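Local coordinates for hemolysin-like protein containing CBS domains (PDB 3OCO) that is of uncharacterised function but forms the paired CBS-domain part of a membrane protein of the UPF0053 family, to which flavin adenine dinucleotide binding is tentatively assigned, at residues N73-I76 and V77-A80; M108-M111 and S112-V116. All coordinates share one frame; numbering follows the deposited sequence.

Contact 1: N73-I76 and V77-A80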
ATOM      1  N   ASN A  73      -7.026   5.860   4.945  1.00 28.68           N
ATOM      2  CA  ASN A  73      -8.302   5.133   4.760  1.00 23.83           C
ATOM      3  C   ASN A  73      -8.759   4.332   5.990  1.00 27.38           C
ATOM      4  O   ASN A  73      -9.908   4.465   6.434  1.00 25.39           O
ATOM      5  CB  ASN A  73      -8.342   4.283   3.468  1.00 19.93           C
ATOM      6  CG  ASN A  73      -7.242   3.183   3.399  1.00 31.68           C
ATOM      7  OD1 ASN A  73      -6.454   2.972   4.325  1.00 23.05           O
ATOM      8  ND2 ASN A  73      -7.209   2.483   2.278  1.00 37.33           N
ATOM      9  N   TYR A  74      -7.850   3.536   6.555  1.00 17.96           N
ATOM     10  CA  TYR A  74      -8.119   2.825   7.814  1.00 27.42           C
ATOM     11  C   TYR A  74      -8.731   3.719   8.889  1.00 35.02           C
ATOM     12  O   TYR A  74      -9.699   3.327   9.559  1.00 32.53           O
ATOM     13  CB  TYR A  74      -6.840   2.208   8.368  1.00 22.21           C
ATOM     14  CG  TYR A  74      -7.002   1.501   9.701  1.00 29.94           C
ATOM     15  CD1 TYR A  74      -7.608   0.255   9.786  1.00 23.61           C
ATOM     16  CD2 TYR A  74      -6.505   2.063  10.865  1.00 36.34           C
ATOM     17  CE1 TYR A  74      -7.733  -0.393  11.003  1.00 32.61           C
ATOM     18  CE2 TYR A  74      -6.622   1.425  12.081  1.00 40.19           C
ATOM     19  CZ  TYR A  74      -7.238   0.196  12.149  1.00 43.07           C
ATOM     20  OH  TYR A  74      -7.348  -0.438  13.373  1.00 39.76           O
ATOM     21  N   ASP A  75      -8.157   4.912   9.052  1.00 28.09           N
ATOM     22  CA  ASP A  75      -8.581   5.854  10.095  1.00 23.39           C
ATOM     23  C   ASP A  75      -9.982   6.367   9.832  1.00 21.34           C
ATOM     24  O   ASP A  75     -10.792   6.492  10.753  1.00 23.89           O
ATOM     25  CB  ASP A  75      -7.618   7.048  10.167  1.00 26.77           C
ATOM     26  CG  ASP A  75      -6.302   6.712  10.851  1.00 32.33           C
ATOM     27  OD1 ASP A  75      -6.275   5.781  11.688  1.00 35.23           O
ATOM     28  OD2 ASP A  75      -5.294   7.397  10.557  1.00 41.64           O
ATOM     29  N   ILE A  76     -10.245   6.680   8.567  1.00 19.34           N
ATOM     30  CA  ILE A  76     -11.568   7.065   8.085  1.00 12.72           C
ATOM     31  C   ILE A  76     -12.634   5.977   8.328  1.00 25.81           C
ATOM     32  O   ILE A  76     -13.688   6.250   8.941  1.00 25.83           O
ATOM     33  CB  ILE A  76     -11.514   7.430   6.571  1.00 25.63           C
ATOM     34  CG1 ILE A  76     -10.519   8.575   6.342  1.00 29.52           C
ATOM     35  CG2 ILE A  76     -12.882   7.846   6.047  1.00 25.11           C
ATOM     36  CD1 ILE A  76     -10.059   8.742   4.897  1.00 24.31           C
ATOM     37  N   VAL A  77     -12.401   4.745   7.856  1.00 18.42           N
ATOM     38  CA  VAL A  77     -13.481   3.772   7.999  1.00  9.37           C
ATOM     39  C   VAL A  77     -13.708   3.417   9.460  1.00 20.89           C
ATOM     40  O   VAL A  77     -14.844   3.197   9.875  1.00 32.05           O
ATOM     41  CB  VAL A  77     -13.363   2.488   7.078  1.00 26.02           C
ATOM     42  CG1 VAL A  77     -12.292   2.643   6.035  1.00 15.71           C
ATOM     43  CG2 VAL A  77     -13.200   1.206   7.900  1.00 22.60           C
ATOM     44  N   ARG A  78     -12.634   3.366  10.236  1.00 25.90           N
ATOM     45  CA  ARG A  78     -12.767   3.115  11.660  1.00 26.21           C
ATOM     46  C   ARG A  78     -13.561   4.200  12.382  1.00 34.57           C
ATOM     47  O   ARG A  78     -14.459   3.904  13.170  1.00 43.12           O
ATOM     48  CB  ARG A  78     -11.412   3.017  12.319  1.00 24.26           C
ATOM     49  CG  ARG A  78     -11.558   2.967  13.820  1.00 31.48           C
ATOM     50  CD  ARG A  78     -10.256   2.626  14.460  1.00 40.25           C
ATOM     51  NE  ARG A  78      -9.224   3.533  13.983  1.00 46.96           N
ATOM     52  CZ  ARG A  78      -7.967   3.530  14.410  1.00 47.53           C
ATOM     53  NH1 ARG A  78      -7.568   2.652  15.332  1.00 43.14           N
ATOM     54  NH2 ARG A  78      -7.109   4.407  13.900  1.00 35.14           N
ATOM     55  N   GLN A  79     -13.221   5.463  12.137  1.00 23.60           N
ATOM     56  CA  GLN A  79     -13.889   6.561  12.852  1.00 23.27           C
ATOM     57  C   GLN A  79     -15.351   6.775  12.440  1.00 24.51           C
ATOM     58  O   GLN A  79     -16.184   7.127  13.283  1.00 28.19           O
ATOM     59  CB  GLN A  79     -13.090   7.861  12.735  1.00 31.52           C
ATOM     60  CG  GLN A  79     -13.739   9.025  13.413  1.00 34.47           C
ATOM     61  CD  GLN A  79     -13.814   8.859  14.908  1.00 36.05           C
ATOM     62  OE1 GLN A  79     -12.994   8.155  15.520  1.00 41.31           O
ATOM     63  NE2 GLN A  79     -14.801   9.519  15.518  1.00 31.29           N
ATOM     64  N   ALA A  80     -15.667   6.544  11.159  1.00 22.43           N
ATOM     65  CA  ALA A  80     -17.052   6.635  10.670  1.00 24.85           C
ATOM     66  C   ALA A  80     -18.025   5.759  11.464  1.00 32.31           C
ATOM     67  O   ALA A  80     -19.175   6.133  11.692  1.00 25.95           O
ATOM     68  CB  ALA A  80     -17.120   6.280   9.200  1.00 30.32           C
TER
HETATM   69  O   HOH W   1      -9.513   6.549  13.767  1.00 44.22           O

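Contact 2: M108-M111 and S112-V116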
HETATM    1  N   MSE A 108      13.113   9.384   0.118  1.00 54.83           N
HETATM    2  CA  MSE A 108      12.764   8.146   0.821  1.00 57.21           C
HETATM    3  C   MSE A 108      13.284   8.202   2.263  1.00 55.19           C
HETATM    4  O   MSE A 108      12.566   7.861   3.208  1.00 55.73           O
HETATM    5  CB  MSE A 108      13.335   6.917   0.105  1.00 48.16           C
HETATM    6  CG  MSE A 108      12.693   6.548  -1.234  1.00 42.00           C
HETATM    7 SE   MSE A 108      13.849   5.308  -2.260  0.38 49.63          SE
HETATM    8  CE  MSE A 108      13.401   3.581  -1.426  1.00 41.50           C
ATOM      9  N   GLU A 109      14.526   8.651   2.424  1.00 48.14           N
ATOM     10  CA  GLU A 109      15.140   8.740   3.743  1.00 57.80           C
ATOM     11  C   GLU A 109      14.549   9.866   4.586  1.00 52.84           C
ATOM     12  O   GLU A 109      14.553   9.807   5.814  1.00 56.48           O
ATOM     13  CB  GLU A 109      16.660   8.907   3.637  1.00 66.04           C
ATOM     14  CG  GLU A 109      17.386   8.752   4.977  1.00 72.00           C
ATOM     15  CD  GLU A 109      17.009   7.459   5.709  1.00 77.37           C
ATOM     16  OE1 GLU A 109      16.724   7.524   6.928  1.00 76.19           O
ATOM     17  OE2 GLU A 109      16.993   6.382   5.065  1.00 79.42           O
ATOM     18  N   GLU A 110      14.050  10.898   3.926  1.00 44.52           N
ATOM     19  CA  GLU A 110      13.369  11.956   4.639  1.00 48.86           C
ATOM     20  C   GLU A 110      12.065  11.396   5.208  1.00 49.55           C
ATOM     21  O   GLU A 110      11.775  11.563   6.390  1.00 59.47           O
ATOM     22  CB  GLU A 110      13.105  13.141   3.708  1.00 62.27           C
ATOM     23  CG  GLU A 110      13.333  14.500   4.351  1.00 71.47           C
ATOM     24  CD  GLU A 110      14.747  14.663   4.855  1.00 72.43           C
ATOM     25  OE1 GLU A 110      14.943  15.337   5.889  1.00 75.38           O
ATOM     26  OE2 GLU A 110      15.658  14.104   4.217  1.00 72.93           O
HETATM   27  N   MSE A 111      11.289  10.723   4.360  1.00 36.28           N
HETATM   28  CA  MSE A 111      10.092  10.020   4.797  1.00 38.87           C
HETATM   29  C   MSE A 111      10.364   9.046   5.932  1.00 39.86           C
HETATM   30  O   MSE A 111       9.494   8.784   6.751  1.00 45.57           O
HETATM   31  CB  MSE A 111       9.469   9.246   3.637  1.00 40.51           C
HETATM   32  CG  MSE A 111       8.901  10.137   2.565  1.00 36.74           C
HETATM   33 SE   MSE A 111       8.640   9.170   0.912  0.63 42.59          SE
HETATM   34  CE  MSE A 111       6.929   8.311   1.264  1.00 41.99           C
ATOM     35  N   SER A 112      11.563   8.492   5.977  1.00 51.55           N
ATOM     36  CA  SER A 112      11.861   7.523   7.017  1.00 63.56           C
ATOM     37  C   SER A 112      12.274   8.205   8.319  1.00 58.69           C
ATOM     38  O   SER A 112      11.856   7.798   9.405  1.00 57.34           O
ATOM     39  CB  SER A 112      12.932   6.540   6.555  1.00 66.59           C
ATOM     40  OG  SER A 112      13.296   5.682   7.617  1.00 72.86           O
ATOM     41  N   ALA A 113      13.091   9.244   8.211  1.00 46.31           N
ATOM     42  CA  ALA A 113      13.586   9.915   9.403  1.00 47.24           C
ATOM     43  C   ALA A 113      12.425  10.569  10.139  1.00 53.75           C
ATOM     44  O   ALA A 113      12.405  10.607  11.371  1.00 55.46           O
ATOM     45  CB  ALA A 113      14.671  10.945   9.042  1.00 53.57           C
ATOM     46  N   HIS A 114      11.454  11.062   9.369  1.00 61.21           N
ATOM     47  CA  HIS A 114      10.285  11.770   9.894  1.00 58.57           C
ATOM     48  C   HIS A 114       9.123  10.811  10.158  1.00 58.10           C
ATOM     49  O   HIS A 114       8.088  11.209  10.697  1.00 60.42           O
ATOM     50  CB  HIS A 114       9.818  12.834   8.898  1.00 62.45           C
ATOM     51  CG  HIS A 114      10.684  14.054   8.842  1.00 69.17           C
ATOM     52  ND1 HIS A 114      11.873  14.094   8.143  1.00 73.64           N
ATOM     53  CD2 HIS A 114      10.518  15.292   9.366  1.00 74.04           C
ATOM     54  CE1 HIS A 114      12.408  15.298   8.253  1.00 74.88           C
ATOM     55  NE2 HIS A 114      11.604  16.043   8.991  1.00 74.82           N
ATOM     56  N   ARG A 115       9.299   9.558   9.745  1.00 56.09           N
ATOM     57  CA  ARG A 115       8.301   8.499   9.919  1.00 46.72           C
ATOM     58  C   ARG A 115       6.956   8.846   9.304  1.00 46.17           C
ATOM     59  O   ARG A 115       5.919   8.747   9.956  1.00 48.86           O
ATOM     60  CB  ARG A 115       8.143   8.141  11.397  1.00 43.59           C
ATOM     61  CG  ARG A 115       9.447   7.723  12.035  1.00 56.44           C
ATOM     62  CD  ARG A 115       9.304   7.463  13.522  1.00 71.16           C
ATOM     63  NE  ARG A 115      10.557   6.970  14.090  1.00 83.11           N
ATOM     64  CZ  ARG A 115      10.843   5.684  14.284  1.00 90.75           C
ATOM     65  NH1 ARG A 115       9.957   4.745  13.971  1.00 88.90           N
ATOM     66  NH2 ARG A 115      12.016   5.341  14.804  1.00 93.42           N
ATOM     67  N   VAL A 116       6.974   9.261   8.045  1.00 42.49           N
ATOM     68  CA  VAL A 116       5.740   9.536   7.329  1.00 36.03           C
ATOM     69  C   VAL A 116       5.711   8.682   6.065  1.00 38.21           C
ATOM     70  O   VAL A 116       6.760   8.328   5.533  1.00 36.76           O
ATOM     71  CB  VAL A 116       5.601  11.045   6.976  1.00 36.34           C
ATOM     72  CG1 VAL A 116       5.611  11.889   8.240  1.00 45.05           C
ATOM     73  CG2 VAL A 116       6.714  11.491   6.041  1.00 26.55           C
TER

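Contact 1: N73-I76 and V77-A80
Arg-78 lies one turn beyond Tyr-74 and Asp-75 on the same helix and brings its guanidinium back against both, with the Tyr-74 ring meeting a face and the Asp-75 carboxylate an edge. Its NH2 meets Asp-75 OD1 at 2.7 Å in a salt bridge whose hydrogen bond is weak, bent to 125°, although the two flat groups are nearly coplanar. Over the centre of one guanidinium face stands a single ring atom, Tyr-74 CE2, 3.4 Å from Arg-78 CZ; the planes are 52° apart, so the ring approaches obliquely and is not stacked. The bend at chi3 of Arg-78 (53°) turns an otherwise extended chain back toward the preceding turn. Asp-75 is gripped a second time, OD2 forming a salt bridge with Arg-93, and the two arginines would be expected to stabilise its negative charge. Tyr-74 has its hydroxyl bonded to the backbone oxygen of Leu-49 of the second subunit.

The tight part is the closely packed turn from Asn-73 to Val-77, where Val-77 N donates to Asn-73 O at 2.9 Å. Toward solvent the grip is slacker: the exposed Arg-78 gives a weak bond from NE to a water, 3.0 Å away, and that water donates to Asp-75 O at 3.3 Å, bridging side chain and backbone.

Helix 73-83 follows directly on strand 66-72 in the first CBS domain. Ile-76 packs on Ala-44 and Leu-45 of helix 41-51, while Val-77 and Arg-78 rest against Leu-49 of the second subunit, which places this helix at the dimer interface.

Contact 2: M108-M111 and S112-V116
The imidazole of His-114 meets Glu-110 O at its edge, close to the ring plane: ND1 donates to that oxygen at 3.1 Å with an N-H...O angle of 144°. Beside the ring runs the Glu-110 side chain, pointing the same way, with its carboxylate turned 50° from the imidazole and OE1 3.5 Å from His-114 CE1. The carboxylate thus approaches a ring carbon, and any attraction would depend on whether the histidine is protonated, which the structure leaves undecided. With CG of His-114 anti to its carbonyl carbon (chi1 -75°), the ring swings back along the helix, and ND1 shares Glu-110 O with the backbone N of His-114, which lies 3.0 Å from that oxygen. Two donors from a single residue therefore satisfy this carbonyl in the last turn.

The helix closes in a Schellman motif. Arg-115, with positive phi, is its C-prime residue. Val-116 N reaches back to Met-111 O at 2.9 Å, in the carbonyl plane, and Arg-115 N makes a weak bond to Ser-112 O. The reversal also brings apolar groups together: CG2 of Val-116 lies 4.3 Å from CB of Met-111, a selenomethionine.

Helix 104-113 is the crossover of the beta-alpha-beta unit between strands 96-99 and 119-122 in the second CBS domain, and the Schellman turn leads the chain out of it toward strand 119-122. Glu-110, Met-111, His-114 and Val-116 all touch Val-96 of the first strand, while Met-108, another selenomethionine, packs on Phe-142 of the second subunit.

Overall arrangement
Both contacts are local and they come in series: contact 1 lies in the first two turns of helix 73-83, while contact 2 takes in the close of helix 104-113 and the turn after it. Their centres are 24 Å apart and their nearest atoms about 11 Å, so they do not touch. Contact 1 belongs to the first CBS domain, after the three-stranded sheet 35-36, 55-60 and 66-72; contact 2 belongs to the second, whose four-stranded sheet includes 96-99 and 119-122. Each domain of the CBS pair therefore contributes one of these helices. Both helices also meet the second subunit, at separate places, so the dimer engages both halves of the pair.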